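PDB 2FYI: HTH-type transcriptional regulator cbl from Escherichia coli K12, which may serve as an accessory LysR-type transcriptional regulator of the cys regulon in the sulphate starvation response, this chain being its cofactor-binding domain. Local coordinates for residues S90-H95 with T153-G158; V164-S169 with D181-F186; R125-D130 with D187-W192. All coordinates share one frame; numbering follows the deposited sequence.

Interaction 1: residues S90-H95 with T153-G158; sequences SLLVPH and TYVALG
V155 points from its helix toward the strand, and nearly the whole contact hangs on its two methyls, with L92 and P94 as the receiving surface. Its torsion sets the geometry: with chi1 at 166°, CG1 lies opposite the backbone N and reaches out as the leading branch, while CG2 stays on the side of the backbone N. CG1 comes down on the strand backbone, 3.6 Å from L92 O, and CG2 meets the same L92 O at 4.0 Å. L92 has its CB on the helix side, and L92 CG stands 4.4 Å from V155 CG1. Further along the strand, the P94 ring crosses the valine obliquely with P94 CD 4.0 Å from V155 CG1. V93 turns its isopropyl group the other way and offers mainly backbone. No hydrogen bond spans the two segments; methyls and ring carbons pack on one another and on backbone carbonyl oxygens.

V155 O has a second role. It accepts from G158 N at 3.2 Å in the Schellman motif that closes the helix, and G158 takes the positive phi this needs; P94 CG lies 4.0 Å from that same V155 O. This is helix-on-sheet packing of an alpha/beta lobe, with the axes of strand 90-94 and helix 153-157 at 35° in their N-to-C directions. Strands 161-165 and 177-180 flank segment 90-95 with backbone hydrogen bonds, I116 of strand 115-118 also touches V155, and the outer side of helix 148-157, through T153, Y154 and L157, packs on the second subunit.

Interaction 2: residues V164-S169 with D181-F186; sequences VAEQSS and DTRHLF
E166 and R183 reach each other by two quite different routes. The glutamate takes the crowded position, CG wedged between backbone N and carbonyl carbon (chi1 59°), and then runs out extended; the arginine keeps CG beside its backbone N and stretches from CG to NE. They meet at about a right angle in a salt-bridge network of E166, R183 and D181, on the surface of a lobe of the LysR cofactor-binding domain. E166 OE2 pairs with R183 NH2, modelled at 2.5 Å, a value not to be pressed at this resolution. Of the two carboxylate oxygens only E166 OE2 reaches the guanidinium, and with the planes 70° apart it is not a flat two-point pairing. R183 NH1 holds D181 OD2 at 3.0 Å, which puts the guanidinium between two acids. E166 OE1 accepts from H88 N, and R183 also rests on H88, so strand 79-94 backs both partners. Just past E166, S168 OG donates to A165 O at 2.7 Å, in the carbonyl plane, and ties the 3-10 turn to the strand end. On the loop side an Asx turn shapes the arginine's base: R183 N points at D181 OD1, 2.9 Å away, with an N-H...O angle of 162°.

Interaction 3: residues R125-D130 with D187-W192; sequences RSRIDD and DANTVW
R127 leans out from the helix and lies along the chain from D187 to N189, which is where the two segments touch. Among the packing contacts, R127 CD sits 4.0 Å from D187 CB, the two side chains crossing at about a right angle. R127 and N189 slide past each other in opposite directions; their guanidinium and amide planes are only 18° apart, and N189 OD1 lies over one guanidinium face, 3.7 Å from R127 NH1. Bends at chi2 and chi3 (-68° and 142°) fold the arginine into this pose.

The direct polar contact is R127 NH1 to A188 O, at the guanidinium edge; as modelled it is too short for its details to be trusted. In fold terms, a helix of one lobe is here joined to the chain leading into strand 189-196, one of the crossover strands that run between the two lobes in this periplasmic-binding-protein-like domain. The amide of N189 is also held by its nitrogen, ND2 donating to W87 O of the paired strand 79-94.

Waters supply the second polar layer. One takes the hydrogen of D187 N at 3.0 Å and gives one to R127 O at 3.0 Å, bridging backbone to backbone. Another sits 2.9 Å from T190 OG1 and accepts a weak bond from R127 NH1.

Charge pairing lies mostly within the helix: R125 turns away from the strand and grips D129 side-on, with R125 NE 2.9 Å and R125 NH2 3.1 Å from the single oxygen D129 OD1. D187 OD2 makes a long, weak ion pair with R134 NH2.

The three contacts grade from core to surface. Interaction 1 is buried and apolar, a helix laid on strand 79-94; interaction 2 is a surface pairing of charges; interaction 3 is partly buried and mixes packing, backbone polar contacts and water. All three reach the same sheet. Interactions 1 and 2 meet directly on neighbouring strands, S90 N lying 2.7 Å from V164 O in a probable hydrogen bond, and L91 packs on T182. Interaction 2 is nested in the chain loop that interaction 3 closes, and F186 packs on R127 and I128 between them. Interactions 1 and 3 do not touch, their nearest atoms being about 7 Å apart.

Interaction 1: residues S90-H95 with T153-G158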
loop_
_atom_site.group_PDB
_atom_site.type_symbol
_atom_site.label_atom_id
_atom_site.label_comp_id
_atom_site.label_asym_id
_atom_site.label_seq_id
_atom_site.Cartn_x
_atom_site.Cartn_y
_atom_site.Cartn_z
ATOM N N SER A 90 -4.976 16.657 4.758
ATOM C CA SER A 90 -4.202 17.649 5.445
ATOM C C SER A 90 -2.731 17.640 4.997
ATOM O O SER A 90 -2.315 16.821 4.177
ATOM C CB SER A 90 -4.431 17.606 6.956
ATOM O OG SER A 90 -3.843 16.475 7.552
ATOM N N LEU A 91 -1.959 18.610 5.472
ATOM C CA LEU A 91 -0.623 18.817 4.924
ATOM C C LEU A 91 0.366 18.288 5.930
ATOM O O LEU A 91 0.338 18.677 7.095
ATOM C CB LEU A 91 -0.395 20.306 4.630
ATOM C CG LEU A 91 0.902 20.681 3.908
ATOM C CD1 LEU A 91 0.993 19.972 2.597
ATOM C CD2 LEU A 91 0.992 22.151 3.665
ATOM N N LEU A 92 1.219 17.368 5.495
ATOM C CA LEU A 92 2.213 16.756 6.401
ATOM C C LEU A 92 3.631 17.286 6.144
ATOM O O LEU A 92 4.170 17.127 5.061
ATOM C CB LEU A 92 2.175 15.232 6.263
ATOM C CG LEU A 92 3.061 14.372 7.170
ATOM C CD1 LEU A 92 2.645 14.528 8.599
ATOM C CD2 LEU A 92 3.001 12.901 6.764
ATOM N N VAL A 93 4.235 17.933 7.122
ATOM C CA VAL A 93 5.550 18.555 6.891
ATOM C C VAL A 93 6.511 18.303 8.031
ATOM O O VAL A 93 6.085 18.036 9.138
ATOM C CB VAL A 93 5.464 20.082 6.751
ATOM C CG1 VAL A 93 4.608 20.434 5.567
ATOM C CG2 VAL A 93 4.918 20.712 8.012
ATOM N N PRO A 94 7.820 18.359 7.772
ATOM C CA PRO A 94 8.776 18.214 8.872
ATOM C C PRO A 94 8.664 19.322 9.917
ATOM O O PRO A 94 8.222 20.424 9.608
ATOM C CB PRO A 94 10.132 18.282 8.173
ATOM C CG PRO A 94 9.858 18.009 6.754
ATOM C CD PRO A 94 8.494 18.498 6.471
ATOM N N HIS A 95 9.084 19.014 11.143
ATOM C CA HIS A 95 8.928 19.925 12.287
ATOM C C HIS A 95 9.377 21.363 12.024
ATOM O O HIS A 95 8.741 22.312 12.507
ATOM C CB HIS A 95 9.619 19.394 13.562
ATOM C CG HIS A 95 8.701 18.666 14.504
ATOM N ND1 HIS A 95 7.363 18.978 14.637
ATOM C CD2 HIS A 95 8.937 17.660 15.382
ATOM C CE1 HIS A 95 6.811 18.181 15.536
ATOM N NE2 HIS A 95 7.744 17.369 16.001
ATOM N N THR A 153 7.065 8.135 4.816
ATOM C CA THR A 153 8.479 7.841 4.711
ATOM C C THR A 153 9.209 8.929 3.934
ATOM O O THR A 153 10.296 9.346 4.341
ATOM C CB THR A 153 8.674 6.471 4.083
ATOM O OG1 THR A 153 8.043 5.504 4.932
ATOM C CG2 THR A 153 10.133 6.106 3.888
ATOM N N TYR A 154 8.624 9.413 2.833
ATOM C CA TYR A 154 9.382 10.311 1.970
ATOM C C TYR A 154 9.364 11.748 2.476
ATOM O O TYR A 154 10.290 12.530 2.180
ATOM C CB TYR A 154 9.042 10.110 0.468
ATOM C CG TYR A 154 9.720 8.867 0.053
ATOM C CD1 TYR A 154 9.071 7.636 0.133
ATOM C CD2 TYR A 154 11.055 8.882 -0.249
ATOM C CE1 TYR A 154 9.749 6.448 -0.172
ATOM C CE2 TYR A 154 11.745 7.708 -0.530
ATOM C CZ TYR A 154 11.095 6.497 -0.498
ATOM O OH TYR A 154 11.817 5.334 -0.768
ATOM N N VAL A 155 8.342 12.091 3.260
ATOM C CA VAL A 155 8.310 13.418 3.857
ATOM C C VAL A 155 9.380 13.435 4.935
ATOM O O VAL A 155 10.170 14.376 5.056
ATOM C CB VAL A 155 6.937 13.735 4.475
ATOM C CG1 VAL A 155 7.023 14.952 5.381
ATOM C CG2 VAL A 155 5.849 13.887 3.381
ATOM N N ALA A 156 9.419 12.363 5.710
ATOM C CA ALA A 156 10.434 12.215 6.736
ATOM C C ALA A 156 11.819 12.249 6.114
ATOM O O ALA A 156 12.712 12.835 6.667
ATOM C CB ALA A 156 10.233 10.935 7.485
ATOM N N LEU A 157 11.995 11.641 4.950
ATOM C CA LEU A 157 13.292 11.563 4.310
ATOM C C LEU A 157 13.786 12.897 3.803
ATOM O O LEU A 157 14.977 13.070 3.633
ATOM C CB LEU A 157 13.214 10.639 3.120
ATOM C CG LEU A 157 14.571 10.118 2.690
ATOM C CD1 LEU A 157 15.047 9.137 3.733
ATOM C CD2 LEU A 157 14.432 9.415 1.361
ATOM N N GLY A 158 12.891 13.836 3.515
ATOM C CA GLY A 158 13.314 15.085 2.950
ATOM C C GLY A 158 12.913 15.328 1.512
ATOM O O GLY A 158 13.079 16.433 0.999
#

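Interaction 2: residues V164-S169 with D181-F186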
loop_
_atom_site.group_PDB
_atom_site.type_symbol
_atom_site.label_atom_id
_atom_site.label_comp_id
_atom_site.label_asym_id
_atom_site.label_seq_id
_atom_site.Cartn_x
_atom_site.Cartn_y
_atom_site.Cartn_z
ATOM N N VAL A 164 -2.003 14.260 2.759
ATOM C CA VAL A 164 -2.526 12.972 3.221
ATOM C C VAL A 164 -3.917 13.107 3.804
ATOM O O VAL A 164 -4.249 14.125 4.388
ATOM C CB VAL A 164 -1.642 12.345 4.301
ATOM C CG1 VAL A 164 -0.319 12.033 3.751
ATOM C CG2 VAL A 164 -1.480 13.289 5.463
ATOM N N ALA A 165 -4.722 12.068 3.630
ATOM C CA ALA A 165 -5.989 11.909 4.342
ATOM C C ALA A 165 -5.820 12.255 5.827
ATOM O O ALA A 165 -4.908 11.759 6.458
ATOM C CB ALA A 165 -6.442 10.474 4.190
ATOM N N GLU A 166 -6.694 13.076 6.401
ATOM C CA GLU A 166 -6.480 13.496 7.791
ATOM C C GLU A 166 -6.473 12.330 8.803
ATOM O O GLU A 166 -5.801 12.380 9.833
ATOM C CB GLU A 166 -7.499 14.557 8.202
ATOM C CG GLU A 166 -8.953 14.066 8.089
ATOM C CD GLU A 166 -10.024 15.069 8.578
ATOM O OE1 GLU A 166 -11.174 14.990 8.090
ATOM O OE2 GLU A 166 -9.726 15.920 9.442
ATOM N N GLN A 167 -7.214 11.277 8.498
ATOM C CA GLN A 167 -7.397 10.126 9.394
ATOM C C GLN A 167 -6.169 9.223 9.563
ATOM O O GLN A 167 -6.158 8.347 10.416
ATOM C CB GLN A 167 -8.499 9.352 8.758
ATOM C CG GLN A 167 -8.986 10.307 7.732
ATOM C CD GLN A 167 -9.416 9.667 6.476
ATOM O OE1 GLN A 167 -9.541 8.456 6.372
ATOM N NE2 GLN A 167 -9.702 10.478 5.509
ATOM N N SER A 168 -5.136 9.441 8.753
ATOM C CA SER A 168 -3.949 8.615 8.784
ATOM C C SER A 168 -2.986 9.064 9.845
ATOM O O SER A 168 -1.970 8.449 10.051
ATOM C CB SER A 168 -3.249 8.648 7.440
ATOM O OG SER A 168 -3.018 9.969 7.068
ATOM N N SER A 169 -3.288 10.163 10.505
ATOM C CA SER A 169 -2.477 10.584 11.630
ATOM C C SER A 169 -2.623 9.560 12.758
ATOM O O SER A 169 -1.634 9.214 13.434
ATOM C CB SER A 169 -2.924 11.957 12.129
ATOM O OG SER A 169 -4.089 11.818 12.913
ATOM N N ASP A 181 -3.400 22.187 9.036
ATOM C CA ASP A 181 -4.813 22.067 8.683
ATOM C C ASP A 181 -5.075 22.773 7.355
ATOM O O ASP A 181 -4.835 23.972 7.231
ATOM C CB ASP A 181 -5.649 22.704 9.803
ATOM C CG ASP A 181 -7.152 22.808 9.463
ATOM O OD1 ASP A 181 -7.498 22.920 8.270
ATOM O OD2 ASP A 181 -8.004 22.799 10.391
ATOM N N THR A 182 -5.571 22.040 6.360
ATOM C CA THR A 182 -5.881 22.647 5.070
ATOM C C THR A 182 -7.310 22.401 4.602
ATOM O O THR A 182 -7.567 22.347 3.409
ATOM C CB THR A 182 -4.922 22.160 3.960
ATOM O OG1 THR A 182 -5.047 20.736 3.791
ATOM C CG2 THR A 182 -3.498 22.499 4.298
ATOM N N ARG A 183 -8.247 22.250 5.527
ATOM C CA ARG A 183 -9.637 22.043 5.146
ATOM C C ARG A 183 -10.192 23.222 4.360
ATOM O O ARG A 183 -11.077 23.062 3.522
ATOM C CB ARG A 183 -10.504 21.835 6.371
ATOM C CG ARG A 183 -10.290 20.541 7.052
ATOM C CD ARG A 183 -10.880 20.565 8.483
ATOM N NE ARG A 183 -10.458 19.389 9.265
ATOM C CZ ARG A 183 -9.200 19.155 9.653
ATOM N NH1 ARG A 183 -8.217 20.013 9.343
ATOM N NH2 ARG A 183 -8.912 18.054 10.345
ATOM N N HIS A 184 -9.693 24.413 4.635
ATOM C CA HIS A 184 -10.218 25.561 3.969
ATOM C C HIS A 184 -9.707 25.656 2.537
ATOM O O HIS A 184 -10.040 26.573 1.830
ATOM C CB HIS A 184 -9.885 26.827 4.761
ATOM C CG HIS A 184 -8.420 27.073 4.919
ATOM N ND1 HIS A 184 -7.587 26.210 5.599
ATOM C CD2 HIS A 184 -7.634 28.090 4.488
ATOM C CE1 HIS A 184 -6.352 26.677 5.570
ATOM N NE2 HIS A 184 -6.350 27.805 4.885
ATOM N N LEU A 185 -8.915 24.701 2.090
ATOM C CA LEU A 185 -8.265 24.835 0.792
ATOM C C LEU A 185 -8.692 23.762 -0.165
ATOM O O LEU A 185 -8.636 23.962 -1.359
ATOM C CB LEU A 185 -6.747 24.752 0.927
ATOM C CG LEU A 185 -6.095 25.800 1.815
ATOM C CD1 LEU A 185 -4.593 25.604 1.690
ATOM C CD2 LEU A 185 -6.514 27.165 1.401
ATOM N N PHE A 186 -9.072 22.607 0.353
ATOM C CA PHE A 186 -9.567 21.529 -0.490
ATOM C C PHE A 186 -10.999 21.127 -0.128
ATOM O O PHE A 186 -11.438 21.321 1.010
ATOM C CB PHE A 186 -8.668 20.337 -0.332
ATOM C CG PHE A 186 -7.244 20.637 -0.597
ATOM C CD1 PHE A 186 -6.768 20.703 -1.903
ATOM C CD2 PHE A 186 -6.357 20.841 0.448
ATOM C CE1 PHE A 186 -5.411 20.979 -2.160
ATOM C CE2 PHE A 186 -4.998 21.123 0.191
ATOM C CZ PHE A 186 -4.527 21.194 -1.112
#

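Interaction 3: residues R125-D130 with D187-W192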
loop_
_atom_site.group_PDB
_atom_site.type_symbol
_atom_site.label_atom_id
_atom_site.label_comp_id
_atom_site.label_asym_id
_atom_site.label_seq_id
_atom_site.Cartn_x
_atom_site.Cartn_y
_atom_site.Cartn_z
ATOM N N ARG A 125 -7.461 12.373 -4.826
ATOM C CA ARG A 125 -6.419 13.116 -5.522
ATOM C C ARG A 125 -7.033 14.228 -6.348
ATOM O O ARG A 125 -6.434 15.300 -6.533
ATOM C CB ARG A 125 -5.608 12.162 -6.405
ATOM C CG ARG A 125 -4.752 12.836 -7.423
ATOM C CD ARG A 125 -3.675 13.710 -6.793
ATOM N NE ARG A 125 -3.016 14.433 -7.872
ATOM C CZ ARG A 125 -1.998 13.969 -8.593
ATOM N NH1 ARG A 125 -1.435 12.796 -8.338
ATOM N NH2 ARG A 125 -1.534 14.698 -9.579
ATOM N N SER A 126 -8.242 13.989 -6.833
ATOM C CA SER A 126 -8.834 14.954 -7.730
ATOM C C SER A 126 -9.333 16.178 -6.982
ATOM O O SER A 126 -9.486 17.236 -7.577
ATOM C CB SER A 126 -9.963 14.338 -8.523
ATOM O OG SER A 126 -10.868 13.818 -7.595
ATOM N N ARG A 127 -9.593 16.048 -5.690
ATOM C CA ARG A 127 -9.882 17.240 -4.921
ATOM C C ARG A 127 -8.643 18.103 -4.905
ATOM O O ARG A 127 -8.752 19.326 -4.950
ATOM C CB ARG A 127 -10.284 16.930 -3.492
ATOM C CG ARG A 127 -11.431 16.012 -3.392
ATOM C CD ARG A 127 -12.614 16.678 -3.881
ATOM N NE ARG A 127 -13.403 15.708 -4.614
ATOM C CZ ARG A 127 -14.433 15.031 -4.108
ATOM N NH1 ARG A 127 -14.819 15.197 -2.846
ATOM N NH2 ARG A 127 -15.089 14.184 -4.873
ATOM N N ILE A 128 -7.473 17.465 -4.845
ATOM C CA ILE A 128 -6.207 18.176 -4.907
ATOM C C ILE A 128 -5.983 18.832 -6.286
ATOM O O ILE A 128 -5.760 20.032 -6.374
ATOM C CB ILE A 128 -5.022 17.260 -4.518
ATOM C CG1 ILE A 128 -5.177 16.760 -3.079
ATOM C CG2 ILE A 128 -3.676 17.983 -4.683
ATOM C CD1 ILE A 128 -4.222 15.609 -2.722
ATOM N N ASP A 129 -6.063 18.056 -7.358
ATOM C CA ASP A 129 -5.858 18.613 -8.669
ATOM C C ASP A 129 -6.825 19.773 -8.932
ATOM O O ASP A 129 -6.423 20.843 -9.419
ATOM C CB ASP A 129 -6.025 17.525 -9.718
ATOM C CG ASP A 129 -4.803 16.583 -9.815
ATOM O OD1 ASP A 129 -3.704 16.875 -9.253
ATOM O OD2 ASP A 129 -4.932 15.533 -10.479
ATOM N N ASP A 130 -8.101 19.574 -8.612
ATOM C CA ASP A 130 -9.112 20.589 -8.893
ATOM C C ASP A 130 -8.911 21.855 -8.105
ATOM O O ASP A 130 -9.128 22.956 -8.602
ATOM C CB ASP A 130 -10.482 20.054 -8.574
ATOM C CG ASP A 130 -10.887 18.947 -9.510
ATOM O OD1 ASP A 130 -10.099 18.695 -10.466
ATOM O OD2 ASP A 130 -11.979 18.339 -9.291
ATOM N N ASP A 187 -11.734 20.559 -1.076
ATOM C CA ASP A 187 -13.046 20.016 -0.742
ATOM C C ASP A 187 -12.982 18.670 -0.026
ATOM O O ASP A 187 -11.969 17.948 -0.117
ATOM C CB ASP A 187 -13.911 19.909 -1.990
ATOM C CG ASP A 187 -14.260 21.269 -2.555
ATOM O OD1 ASP A 187 -14.059 22.275 -1.807
ATOM O OD2 ASP A 187 -14.715 21.337 -3.728
ATOM N N ALA A 188 -14.073 18.361 0.685
ATOM C CA ALA A 188 -14.270 17.100 1.412
ATOM C C ALA A 188 -14.400 15.912 0.480
ATOM O O ALA A 188 -14.841 16.052 -0.641
ATOM C CB ALA A 188 -15.499 17.191 2.235
ATOM N N ASN A 189 -14.020 14.736 0.971
ATOM C CA ASN A 189 -14.243 13.470 0.268
ATOM C C ASN A 189 -15.244 12.637 1.038
ATOM O O ASN A 189 -15.549 12.926 2.191
ATOM C CB ASN A 189 -12.934 12.702 0.185
ATOM C CG ASN A 189 -11.824 13.536 -0.397
ATOM O OD1 ASN A 189 -11.709 13.672 -1.620
ATOM N ND2 ASN A 189 -11.015 14.127 0.469
ATOM N N THR A 190 -15.739 11.581 0.419
ATOM C CA THR A 190 -16.659 10.700 1.114
ATOM C C THR A 190 -16.218 9.268 0.987
ATOM O O THR A 190 -15.698 8.858 -0.059
ATOM C CB THR A 190 -18.028 10.752 0.512
ATOM O OG1 THR A 190 -18.492 12.094 0.541
ATOM C CG2 THR A 190 -18.942 9.887 1.318
ATOM N N VAL A 191 -16.418 8.492 2.042
ATOM C CA VAL A 191 -16.097 7.085 1.955
ATOM C C VAL A 191 -17.402 6.353 1.803
ATOM O O VAL A 191 -18.305 6.550 2.605
ATOM C CB VAL A 191 -15.426 6.561 3.196
ATOM C CG1 VAL A 191 -15.141 5.118 2.980
ATOM C CG2 VAL A 191 -14.172 7.298 3.436
ATOM N N TRP A 192 -17.486 5.509 0.775
ATOM C CA TRP A 192 -18.701 4.791 0.456
ATOM C C TRP A 192 -18.648 3.347 0.860
ATOM O O TRP A 192 -17.585 2.690 0.840
ATOM C CB TRP A 192 -18.975 4.854 -1.030
ATOM C CG TRP A 192 -19.069 6.245 -1.535
ATOM C CD1 TRP A 192 -18.054 7.002 -2.037
ATOM C CD2 TRP A 192 -20.247 7.055 -1.599
ATOM N NE1 TRP A 192 -18.528 8.246 -2.398
ATOM C CE2 TRP A 192 -19.867 8.303 -2.147
ATOM C CE3 TRP A 192 -21.580 6.845 -1.249
ATOM C CZ2 TRP A 192 -20.753 9.328 -2.356
ATOM C CZ3 TRP A 192 -22.484 7.885 -1.462
ATOM C CH2 TRP A 192 -22.055 9.114 -2.009
HETATM O O HOH W 1 -17.557 14.097 -1.300
HETATM O O HOH W 2 -11.228 20.801 -3.973
#